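Local coordinates for uncharacterized protein (Kribbella flavida, PDB 4LMI) that is of unknown function but, as a SnoaL-like member of the NTF2 clan, may be a ketosteroid isomerase, at residues D19-N22 with E28-A31; V37-P42 with L55-E60; V83-T86 with R91-G94; Y116-G121 with V126-A131. All blocks are in the same frame, centred on the assembly; numbering follows the deposited sequence. Where two conformers were deposited one is given.

Interaction 1: D19-N22 with E28-A31; sequences DTLN and EFAA
F29 lays the edge of its ring against T20 while L21 reaches over one of the ring's faces, so two successive residues at the end of helix 6-22 hold one aromatic of helix 26-31. The close side of the contact is here. T20 OG1 sits in the ring plane, 3.4 Å from F29 CD1, and T20 CB stands 3.9 Å from F29 CB. With chi1 at 59°, T20 OG1 lies between its own backbone N and carbonyl carbon, a position from which it makes a hydrogen bond to K16 O one turn back while still facing the ring. Next to it, L21 CB comes within 3.7 Å of F29 CE1, and L21 CD1 rides 4.0 Å from F29 CZ, off-centre above the ring; the L21 and F29 side chains run side by side in the same direction. Such a helical hairpin, with a short link between a long first helix and a second one, is the opening of the NTF2-like (cone-shaped alpha+beta) fold, and here F29 also meets Y17 of helix 6-22 and touches Y54 and N58 of helix 51-59. Cutting F29 back to alanine takes away the ring and would probably leave L21 and T20 OG1 without their aromatic neighbour, opening a gap between the helices. The looser side lies toward solvent: T20 CG2 meets only the aliphatic start of E28, 3.8 Å from E28 CB, and E28, an exposed residue, bends at chi2 (94°) beyond this contact.

Interaction 2: V37-P42 with L55-E60; sequences VRYELP and LRFNQE
Y39 and F57 meet ring to ring in an oblique pairing, their planes 40° apart and their centroids 5.3 Å apart. Along Y39 the contact begins late. Y39 CB points toward helix 51-59 but touches nothing of 55-60, and CG, set anti to the backbone N (chi1 175°), carries the ring outward from strand 37-41. On the ring Y39 CE2 comes first, 3.8 Å from F57 CE2; Y39 CZ follows, 3.9 Å from the same F57 CE2. At the tip, Y39 OH is also 3.9 Å from F57 CE2, yet its polar partner lies on another strand: it hydrogen-bonds D110 OD2. In the cone-shaped NTF2-like fold the curved sheet wraps against the helices, and this buried pair joins strand 37-41 to helix 51-59 in that way, with the Y54 ring also beside Y39 and I48 of the next strand touching both aromatics. A leucine in place of Y39 would lack the ring and its hydroxyl, and would probably leave D110 without this bond and F57 without its aromatic neighbour. The F57 side chain, about 4 Å from a bound buffer molecule, also packs on R122 of the second subunit.

Interaction 3: V83-T86 with R91-G94; sequences VNLT and RLVG
L85 turns its CG anti to the backbone N (chi1 178°), and from this start its side chain lies alongside that of L92, with L85 CB 4.0 Å from L92 CB; N84 instead sets its CG beside the backbone N (chi1 -77°), which brings its amide toward V93. The leucine pair shares a face of the sheet with V83, whose CG2 comes 3.8 Å from the CA of G94; a CB at G94 would probably come too close to V83 CG2. On the other face the N84 and V93 side chains lie side by side, with N84 OD1 3.6 Å from V93 CG2, while N84 OD1 takes its hydrogen bond from R135 N and N84 ND2 bonds L133 O. The frame is an antiparallel beta hairpin. V83 and G94 form a hydrogen-bonded pair, as do L85 and L92, each through two N-H to O bonds, and L92 N reaches L85 O at 2.7 Å. V93 packs on F111 of the second subunit. Strand 78-87 continues the sheet to strand 65-75 through N84 with T68 and T86 with Q66, and on its other side strand 90-101 lies between strands 78-87 and 104-111.

Interaction 4: Y116-G121 with V126-A131; sequences YEPPPG and VERVPA
P118 presses its ring against one face of the R128 guanidinium, and this packing of proline ring carbons on the flat face of a charged group forms the main part of the contact. P118 CG lies 3.4 Å above the guanidinium plane of R128, displaced toward its rim, 3.7 Å from R128 NH1. The neighbouring ring carbon takes the other end of the group, with P118 CD 3.7 Å from R128 NH2. The two side chains approach from opposite directions, and bends in R128 at chi2 (-54°) and chi3 (-70°) fold its chain so that the flat group is presented to the proline.

The electrostatic part is weaker. E117 OE1 lies near the guanidinium plane, at its edge, but 4.4 Å from R128 NH2, beyond a salt bridge, so any attraction acts at a distance.

Hydrogen bonding reaches across the dimer: R128 NH2 is bonded to T44 O of the second subunit. Strand 127-128 meanwhile pairs antiparallel with a strand of that subunit, so the sheet runs on through the interface, and P118 packs on E46 of the same neighbour.

The centre of the contact lies about 25 Å from the centre of the chain, on an arm directed at the partner. Proline on a guanidinium face is consistent with the NH2 at the edge of the group bonding T44 O of the second subunit, packing within the arm being combined with polar attachment between subunits.

Along the chain the four contacts follow in series, each closing before the next opens. Interactions 1 and 2, with centres about 13 Å apart, touch: L21 packs on N58, and A30 and F29 on L55, so helices 6-22 and 26-31 both bear on helix 51-59. Interactions 2 and 3 share the mixed sheet, their centres about 17 Å apart, with strand 104-111 between strands 37-41 and 90-101. Interaction 4 stands apart, its centre about 36 Å from that of interaction 1, on the C-terminal arm. Interactions 1 to 3 thus belong to the helix-and-sheet core and interaction 4 to the arm; interactions 2, 3 and 4 each reach the second subunit, while interaction 1 does not.

Interaction 1: D19-N22 with E28-A31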
loop_
_atom_site.group_PDB
_atom_site.type_symbol
_atom_site.label_atom_id
_atom_site.label_comp_id
_atom_site.label_asym_id
_atom_site.label_seq_id
_atom_site.Cartn_x
_atom_site.Cartn_y
_atom_site.Cartn_z
ATOM N N ASP B 19 6.094 -0.527 -16.139
ATOM C CA ASP B 19 6.596 -1.215 -17.334
ATOM C C ASP B 19 7.987 -0.719 -17.748
ATOM O O ASP B 19 8.878 -1.526 -18.029
ATOM C CB ASP B 19 5.600 -1.111 -18.496
ATOM C CG ASP B 19 4.361 -1.978 -18.290
ATOM O OD1 ASP B 19 4.358 -2.828 -17.375
ATOM O OD2 ASP B 19 3.386 -1.815 -19.051
ATOM N N THR B 20 8.177 0.601 -17.762
ATOM C CA THR B 20 9.478 1.188 -18.123
ATOM C C THR B 20 10.527 0.984 -17.032
ATOM O O THR B 20 11.705 0.782 -17.333
ATOM C CB THR B 20 9.391 2.682 -18.496
ATOM O OG1 THR B 20 8.859 3.427 -17.394
ATOM C CG2 THR B 20 8.523 2.875 -19.760
ATOM N N LEU B 21 10.100 1.029 -15.772
ATOM C CA LEU B 21 11.008 0.736 -14.659
ATOM C C LEU B 21 11.498 -0.710 -14.718
ATOM O O LEU B 21 12.703 -0.967 -14.682
ATOM C CB LEU B 21 10.344 1.017 -13.309
ATOM C CG LEU B 21 11.213 0.774 -12.063
ATOM C CD1 LEU B 21 12.521 1.556 -12.120
ATOM C CD2 LEU B 21 10.434 1.106 -10.797
ATOM N N ASN B 22 10.567 -1.655 -14.819
ATOM C CA ASN B 22 10.953 -3.061 -14.866
ATOM C C ASN B 22 11.805 -3.375 -16.094
ATOM O O ASN B 22 12.709 -4.206 -16.040
ATOM C CB ASN B 22 9.733 -3.974 -14.816
ATOM C CG ASN B 22 10.113 -5.423 -14.622
ATOM O OD1 ASN B 22 10.826 -5.771 -13.676
ATOM N ND2 ASN B 22 9.651 -6.277 -15.526
ATOM N N GLU B 28 12.524 6.441 -21.561
ATOM C CA GLU B 28 11.066 6.460 -21.451
ATOM C C GLU B 28 10.607 6.664 -20.006
ATOM O O GLU B 28 9.648 7.398 -19.755
ATOM C CB GLU B 28 10.454 5.184 -22.047
ATOM C CG GLU B 28 10.652 5.037 -23.553
ATOM C CD GLU B 28 11.879 4.218 -23.937
ATOM O OE1 GLU B 28 12.888 4.198 -23.189
ATOM O OE2 GLU B 28 11.835 3.591 -25.013
ATOM N N PHE B 29 11.303 6.027 -19.065
ATOM C CA PHE B 29 11.024 6.192 -17.637
ATOM C C PHE B 29 11.250 7.643 -17.188
ATOM O O PHE B 29 10.378 8.245 -16.555
ATOM C CB PHE B 29 11.890 5.221 -16.819
ATOM C CG PHE B 29 11.656 5.278 -15.336
ATOM C CD1 PHE B 29 10.516 4.712 -14.774
ATOM C CD2 PHE B 29 12.602 5.866 -14.491
ATOM C CE1 PHE B 29 10.309 4.750 -13.401
ATOM C CE2 PHE B 29 12.402 5.902 -13.116
ATOM C CZ PHE B 29 11.253 5.345 -12.571
ATOM N N ALA B 30 12.409 8.202 -17.525
ATOM C CA ALA B 30 12.705 9.603 -17.205
ATOM C C ALA B 30 11.655 10.571 -17.774
ATOM O O ALA B 30 11.287 11.542 -17.105
ATOM C CB ALA B 30 14.103 9.985 -17.672
ATOM N N ALA B 31 11.165 10.289 -18.985
ATOM C CA ALA B 31 10.202 11.174 -19.663
ATOM C C ALA B 31 8.815 11.212 -19.016
ATOM O O ALA B 31 8.048 12.142 -19.255
ATOM C CB ALA B 31 10.092 10.832 -21.147
#

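Interaction 2: V37-P42 with L55-E60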
loop_
_atom_site.group_PDB
_atom_site.type_symbol
_atom_site.label_atom_id
_atom_site.label_comp_id
_atom_site.label_asym_id
_atom_site.label_seq_id
_atom_site.Cartn_x
_atom_site.Cartn_y
_atom_site.Cartn_z
ATOM N N VAL B 37 10.085 15.683 -9.470
ATOM C CA VAL B 37 9.543 14.486 -8.826
ATOM C C VAL B 37 10.160 14.291 -7.438
ATOM O O VAL B 37 11.357 14.531 -7.228
ATOM C CB VAL B 37 9.693 13.213 -9.700
ATOM C CG1 VAL B 37 11.161 12.895 -9.973
ATOM C CG2 VAL B 37 8.983 12.021 -9.054
ATOM N N ARG B 38 9.318 13.892 -6.493
ATOM C CA ARG B 38 9.746 13.665 -5.121
ATOM C C ARG B 38 9.467 12.213 -4.737
ATOM O O ARG B 38 8.326 11.751 -4.819
ATOM C CB ARG B 38 9.033 14.633 -4.175
ATOM C CG ARG B 38 9.278 14.346 -2.700
ATOM C CD ARG B 38 8.800 15.495 -1.831
ATOM N NE ARG B 38 8.534 15.047 -0.473
ATOM C CZ ARG B 38 8.571 15.827 0.604
ATOM N NH1 ARG B 38 8.304 15.309 1.794
ATOM N NH2 ARG B 38 8.886 17.113 0.501
ATOM N N TYR B 39 10.529 11.514 -4.338
ATOM C CA TYR B 39 10.481 10.108 -3.940
ATOM C C TYR B 39 10.708 9.982 -2.442
ATOM O O TYR B 39 11.624 10.595 -1.895
ATOM C CB TYR B 39 11.581 9.344 -4.681
ATOM C CG TYR B 39 11.763 7.887 -4.303
ATOM C CD1 TYR B 39 10.853 6.920 -4.725
ATOM C CD2 TYR B 39 12.875 7.468 -3.571
ATOM C CE1 TYR B 39 11.031 5.583 -4.415
ATOM C CE2 TYR B 39 13.059 6.129 -3.249
ATOM C CZ TYR B 39 12.135 5.194 -3.674
ATOM O OH TYR B 39 12.306 3.868 -3.368
ATOM N N GLU B 40 9.874 9.187 -1.782
ATOM C CA GLU B 40 10.058 8.890 -0.367
ATOM C C GLU B 40 10.067 7.394 -0.138
ATOM O O GLU B 40 9.309 6.654 -0.781
ATOM C CB GLU B 40 8.923 9.478 0.465
ATOM C CG GLU B 40 8.861 10.992 0.561
ATOM C CD GLU B 40 7.686 11.421 1.421
ATOM O OE1 GLU B 40 6.708 10.655 1.497
ATOM O OE2 GLU B 40 7.728 12.503 2.025
ATOM N N LEU B 41 10.933 6.968 0.780
ATOM C CA LEU B 41 10.895 5.645 1.380
ATOM C C LEU B 41 10.638 5.851 2.867
ATOM O O LEU B 41 11.594 5.997 3.637
ATOM C CB LEU B 41 12.241 4.940 1.194
ATOM C CG LEU B 41 12.540 4.162 -0.082
ATOM C CD1 LEU B 41 14.044 3.947 -0.223
ATOM C CD2 LEU B 41 11.802 2.829 -0.077
ATOM N N PRO B 42 9.353 5.902 3.282
ATOM C CA PRO B 42 9.052 6.232 4.680
ATOM C C PRO B 42 9.686 5.309 5.721
ATOM O O PRO B 42 10.065 5.779 6.802
ATOM C CB PRO B 42 7.525 6.151 4.735
ATOM C CG PRO B 42 7.108 6.552 3.355
ATOM C CD PRO B 42 8.134 5.924 2.449
ATOM N N LEU B 55 16.485 9.362 -11.145
ATOM C CA LEU B 55 16.901 8.510 -12.258
ATOM C C LEU B 55 18.207 7.789 -11.920
ATOM O O LEU B 55 18.312 6.577 -12.095
ATOM C CB LEU B 55 17.035 9.317 -13.560
ATOM C CG LEU B 55 17.438 8.542 -14.824
ATOM C CD1 LEU B 55 16.455 7.422 -15.157
ATOM C CD2 LEU B 55 17.611 9.485 -16.009
ATOM N N ARG B 56 19.183 8.538 -11.414
ATOM C CA ARG B 56 20.471 7.977 -10.988
ATOM C C ARG B 56 20.316 6.867 -9.947
ATOM O O ARG B 56 20.961 5.825 -10.058
ATOM C CB ARG B 56 21.395 9.070 -10.447
ATOM C CG ARG B 56 21.951 10.009 -11.503
ATOM C CD ARG B 56 23.167 10.762 -10.986
ATOM N NE ARG B 56 24.372 9.934 -11.016
ATOM C CZ ARG B 56 25.540 10.273 -10.471
ATOM N NH1 ARG B 56 25.679 11.431 -9.833
ATOM N NH2 ARG B 56 26.574 9.447 -10.559
ATOM N N PHE B 57 19.460 7.097 -8.949
ATOM C CA PHE B 57 19.171 6.115 -7.896
ATOM C C PHE B 57 18.726 4.784 -8.494
ATOM O O PHE B 57 19.216 3.724 -8.100
ATOM C CB PHE B 57 18.114 6.676 -6.924
ATOM C CG PHE B 57 17.446 5.641 -6.054
ATOM C CD1 PHE B 57 18.109 5.087 -4.964
ATOM C CD2 PHE B 57 16.131 5.252 -6.300
ATOM C CE1 PHE B 57 17.485 4.147 -4.156
ATOM C CE2 PHE B 57 15.500 4.314 -5.490
ATOM C CZ PHE B 57 16.182 3.758 -4.419
ATOM N N ASN B 58 17.808 4.851 -9.456
ATOM C CA ASN B 58 17.338 3.658 -10.148
ATOM C C ASN B 58 18.407 2.992 -11.019
ATOM O O ASN B 58 18.510 1.764 -11.050
ATOM C CB ASN B 58 16.082 3.982 -10.959
ATOM C CG ASN B 58 14.874 4.207 -10.075
ATOM O OD1 ASN B 58 14.319 3.259 -9.514
ATOM N ND2 ASN B 58 14.470 5.464 -9.928
ATOM N N GLN B 59 19.205 3.808 -11.706
ATOM C CA GLN B 59 20.273 3.309 -12.577
ATOM C C GLN B 59 21.452 2.705 -11.803
ATOM O O GLN B 59 22.071 1.735 -12.256
ATOM C CB GLN B 59 20.760 4.417 -13.512
ATOM C CG GLN B 59 19.754 4.808 -14.589
ATOM C CD GLN B 59 20.185 6.029 -15.382
ATOM O OE1 GLN B 59 20.845 6.923 -14.857
ATOM N NE2 GLN B 59 19.805 6.073 -16.651
ATOM N N GLU B 60 21.750 3.273 -10.637
ATOM C CA GLU B 60 22.863 2.807 -9.808
ATOM C C GLU B 60 22.511 1.610 -8.924
ATOM O O GLU B 60 23.380 1.077 -8.232
ATOM C CB GLU B 60 23.398 3.942 -8.935
ATOM C CG GLU B 60 24.158 5.014 -9.700
ATOM C CD GLU B 60 24.633 6.145 -8.809
ATOM O OE1 GLU B 60 24.662 5.969 -7.570
ATOM O OE2 GLU B 60 24.983 7.211 -9.349
#

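Interaction 3: V83-T86 with R91-G94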
loop_
_atom_site.group_PDB
_atom_site.type_symbol
_atom_site.label_atom_id
_atom_site.label_comp_id
_atom_site.label_asym_id
_atom_site.label_seq_id
_atom_site.Cartn_x
_atom_site.Cartn_y
_atom_site.Cartn_z
ATOM N N VAL B 83 3.295 -4.662 -6.073
ATOM C CA VAL B 83 4.133 -5.475 -6.939
ATOM C C VAL B 83 4.729 -6.642 -6.158
ATOM O O VAL B 83 5.007 -6.525 -4.953
ATOM C CB VAL B 83 5.279 -4.656 -7.601
ATOM C CG1 VAL B 83 4.724 -3.523 -8.458
ATOM C CG2 VAL B 83 6.248 -4.107 -6.554
ATOM N N ASN B 84 4.891 -7.775 -6.836
ATOM C CA ASN B 84 5.778 -8.817 -6.347
ATOM C C ASN B 84 7.179 -8.539 -6.859
ATOM O O ASN B 84 7.399 -8.430 -8.061
ATOM C CB ASN B 84 5.304 -10.211 -6.767
ATOM C CG ASN B 84 4.139 -10.707 -5.930
ATOM O OD1 ASN B 84 3.902 -10.228 -4.812
ATOM N ND2 ASN B 84 3.406 -11.673 -6.462
ATOM N N LEU B 85 8.114 -8.394 -5.931
ATOM C CA LEU B 85 9.500 -8.130 -6.266
ATOM C C LEU B 85 10.367 -9.334 -5.926
ATOM O O LEU B 85 10.266 -9.890 -4.831
ATOM C CB LEU B 85 10.002 -6.898 -5.509
ATOM C CG LEU B 85 11.463 -6.479 -5.698
ATOM C CD1 LEU B 85 11.708 -5.903 -7.082
ATOM C CD2 LEU B 85 11.881 -5.480 -4.632
ATOM N N THR B 86 11.196 -9.736 -6.882
ATOM C CA THR B 86 12.290 -10.652 -6.625
ATOM C C THR B 86 13.529 -9.773 -6.593
ATOM O O THR B 86 13.941 -9.231 -7.619
ATOM C CB THR B 86 12.403 -11.735 -7.717
ATOM O OG1 THR B 86 11.133 -12.384 -7.876
ATOM C CG2 THR B 86 13.445 -12.773 -7.342
ATOM N N ARG B 91 12.148 -12.783 -1.941
ATOM C CA ARG B 91 10.809 -12.493 -2.442
ATOM C C ARG B 91 10.193 -11.419 -1.547
ATOM O O ARG B 91 10.068 -11.599 -0.325
ATOM C CB ARG B 91 9.953 -13.763 -2.481
ATOM C CG ARG B 91 10.561 -14.892 -3.307
ATOM C CD ARG B 91 9.974 -14.960 -4.707
ATOM N NE ARG B 91 8.876 -15.924 -4.783
ATOM C CZ ARG B 91 8.094 -16.102 -5.845
ATOM N NH1 ARG B 91 8.262 -15.381 -6.931
ATOM N NH2 ARG B 91 7.125 -17.010 -5.803
ATOM N N LEU B 92 9.822 -10.305 -2.170
ATOM C CA LEU B 92 9.356 -9.108 -1.479
ATOM C C LEU B 92 8.049 -8.624 -2.081
ATOM O O LEU B 92 7.680 -9.020 -3.185
ATOM C CB LEU B 92 10.393 -7.998 -1.636
ATOM C CG LEU B 92 11.520 -7.899 -0.617
ATOM C CD1 LEU B 92 12.852 -7.789 -1.331
ATOM C CD2 LEU B 92 11.292 -6.714 0.307
ATOM N N VAL B 93 7.357 -7.756 -1.349
ATOM C CA VAL B 93 6.190 -7.059 -1.885
ATOM C C VAL B 93 6.435 -5.557 -1.778
ATOM O O VAL B 93 6.987 -5.068 -0.786
ATOM C CB VAL B 93 4.876 -7.475 -1.184
ATOM C CG1 VAL B 93 3.722 -6.558 -1.572
ATOM C CG2 VAL B 93 4.530 -8.918 -1.527
ATOM N N GLY B 94 6.066 -4.835 -2.825
ATOM C CA GLY B 94 6.097 -3.383 -2.786
ATOM C C GLY B 94 4.690 -2.848 -2.880
ATOM O O GLY B 94 3.849 -3.426 -3.562
#

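Interaction 4: Y116-G121 with V126-A131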
loop_
_atom_site.group_PDB
_atom_site.type_symbol
_atom_site.label_atom_id
_atom_site.label_comp_id
_atom_site.label_asym_id
_atom_site.label_seq_id
_atom_site.Cartn_x
_atom_site.Cartn_y
_atom_site.Cartn_z
ATOM N N TYR B 116 7.311 -11.267 8.470
ATOM C CA TYR B 116 7.648 -11.237 9.899
ATOM C C TYR B 116 6.817 -12.269 10.649
ATOM O O TYR B 116 5.785 -12.720 10.148
ATOM C CB TYR B 116 7.485 -9.829 10.511
ATOM C CG TYR B 116 6.064 -9.284 10.579
ATOM C CD1 TYR B 116 5.252 -9.517 11.695
ATOM C CD2 TYR B 116 5.544 -8.508 9.542
ATOM C CE1 TYR B 116 3.959 -9.011 11.767
ATOM C CE2 TYR B 116 4.251 -7.995 9.605
ATOM C CZ TYR B 116 3.463 -8.253 10.716
ATOM O OH TYR B 116 2.179 -7.749 10.776
ATOM N N GLU B 117 7.280 -12.652 11.836
ATOM C CA GLU B 117 6.536 -13.580 12.682
ATOM C C GLU B 117 5.386 -12.870 13.387
ATOM O O GLU B 117 5.590 -11.829 14.012
ATOM C CB GLU B 117 7.454 -14.262 13.702
ATOM C CG GLU B 117 8.177 -15.486 13.161
ATOM C CD GLU B 117 7.228 -16.564 12.663
ATOM O OE1 GLU B 117 6.254 -16.894 13.378
ATOM O OE2 GLU B 117 7.458 -17.087 11.554
ATOM N N PRO B 118 4.168 -13.425 13.280
ATOM C CA PRO B 118 3.012 -12.797 13.921
ATOM C C PRO B 118 3.124 -12.830 15.446
ATOM O O PRO B 118 3.639 -13.806 15.999
ATOM C CB PRO B 118 1.840 -13.663 13.454
ATOM C CG PRO B 118 2.444 -14.981 13.095
ATOM C CD PRO B 118 3.799 -14.652 12.547
ATOM N N PRO B 119 2.672 -11.760 16.126
ATOM C CA PRO B 119 2.597 -11.798 17.590
ATOM C C PRO B 119 1.617 -12.875 18.070
ATOM O O PRO B 119 0.645 -13.167 17.370
ATOM C CB PRO B 119 2.081 -10.400 17.961
ATOM C CG PRO B 119 1.514 -9.833 16.701
ATOM C CD PRO B 119 2.319 -10.435 15.589
ATOM N N PRO B 120 1.876 -13.475 19.250
ATOM C CA PRO B 120 0.981 -14.505 19.796
ATOM C C PRO B 120 -0.390 -13.953 20.208
ATOM O O PRO B 120 -0.550 -12.738 20.350
ATOM C CB PRO B 120 1.742 -15.010 21.028
ATOM C CG PRO B 120 2.628 -13.876 21.416
ATOM C CD PRO B 120 3.044 -13.248 20.120
ATOM N N GLY B 121 -1.370 -14.840 20.376
ATOM C CA GLY B 121 -2.670 -14.454 20.925
ATOM C C GLY B 121 -3.873 -14.582 20.007
ATOM O O GLY B 121 -5.011 -14.411 20.451
ATOM N N VAL B 126 -6.729 -17.592 13.380
ATOM C CA VAL B 126 -6.022 -17.586 12.096
ATOM C C VAL B 126 -5.817 -18.973 11.496
ATOM O O VAL B 126 -5.733 -19.976 12.212
ATOM C CB VAL B 126 -4.657 -16.851 12.169
ATOM C CG1 VAL B 126 -4.845 -15.415 12.624
ATOM C CG2 VAL B 126 -3.674 -17.582 13.078
ATOM N N GLU B 127 -5.767 -19.010 10.171
ATOM C CA GLU B 127 -5.257 -20.155 9.437
ATOM C C GLU B 127 -3.936 -19.706 8.823
ATOM O O GLU B 127 -3.859 -18.625 8.228
ATOM C CB GLU B 127 -6.250 -20.573 8.352
ATOM C CG GLU B 127 -5.900 -21.868 7.637
ATOM C CD GLU B 127 -6.802 -22.144 6.445
ATOM O OE1 GLU B 127 -7.071 -21.206 5.660
ATOM O OE2 GLU B 127 -7.238 -23.305 6.290
ATOM N N ARG B 128 -2.894 -20.518 8.991
ATOM C CA ARG B 128 -1.588 -20.226 8.399
ATOM C C ARG B 128 -1.500 -20.807 6.991
ATOM O O ARG B 128 -1.483 -22.024 6.811
ATOM C CB ARG B 128 -0.440 -20.754 9.275
ATOM C CG ARG B 128 -0.369 -20.167 10.678
ATOM C CD ARG B 128 -0.338 -18.642 10.681
ATOM N NE ARG B 128 0.910 -18.078 10.163
ATOM C CZ ARG B 128 2.049 -18.006 10.850
ATOM N NH1 ARG B 128 2.119 -18.483 12.078
ATOM N NH2 ARG B 128 3.124 -17.471 10.295
ATOM N N VAL B 129 -1.446 -19.920 6.002
ATOM C CA VAL B 129 -1.470 -20.289 4.586
ATOM C C VAL B 129 -0.904 -19.111 3.775
ATOM O O VAL B 129 -1.168 -17.953 4.113
ATOM C CB VAL B 129 -2.912 -20.662 4.131
ATOM C CG1 VAL B 129 -3.897 -19.529 4.410
ATOM C CG2 VAL B 129 -2.957 -21.074 2.664
ATOM N N PRO B 130 -0.103 -19.395 2.723
ATOM C CA PRO B 130 0.421 -18.313 1.882
ATOM C C PRO B 130 -0.694 -17.436 1.310
ATOM O O PRO B 130 -1.777 -17.937 0.992
ATOM C CB PRO B 130 1.130 -19.061 0.748
ATOM C CG PRO B 130 1.516 -20.369 1.342
ATOM C CD PRO B 130 0.429 -20.713 2.319
ATOM N N ALA B 131 -0.430 -16.136 1.192
ATOM C CA ALA B 131 -1.401 -15.206 0.633
ATOM C C ALA B 131 -1.659 -15.506 -0.844
ATOM O O ALA B 131 -0.772 -15.988 -1.559
ATOM C CB ALA B 131 -0.932 -13.774 0.816
#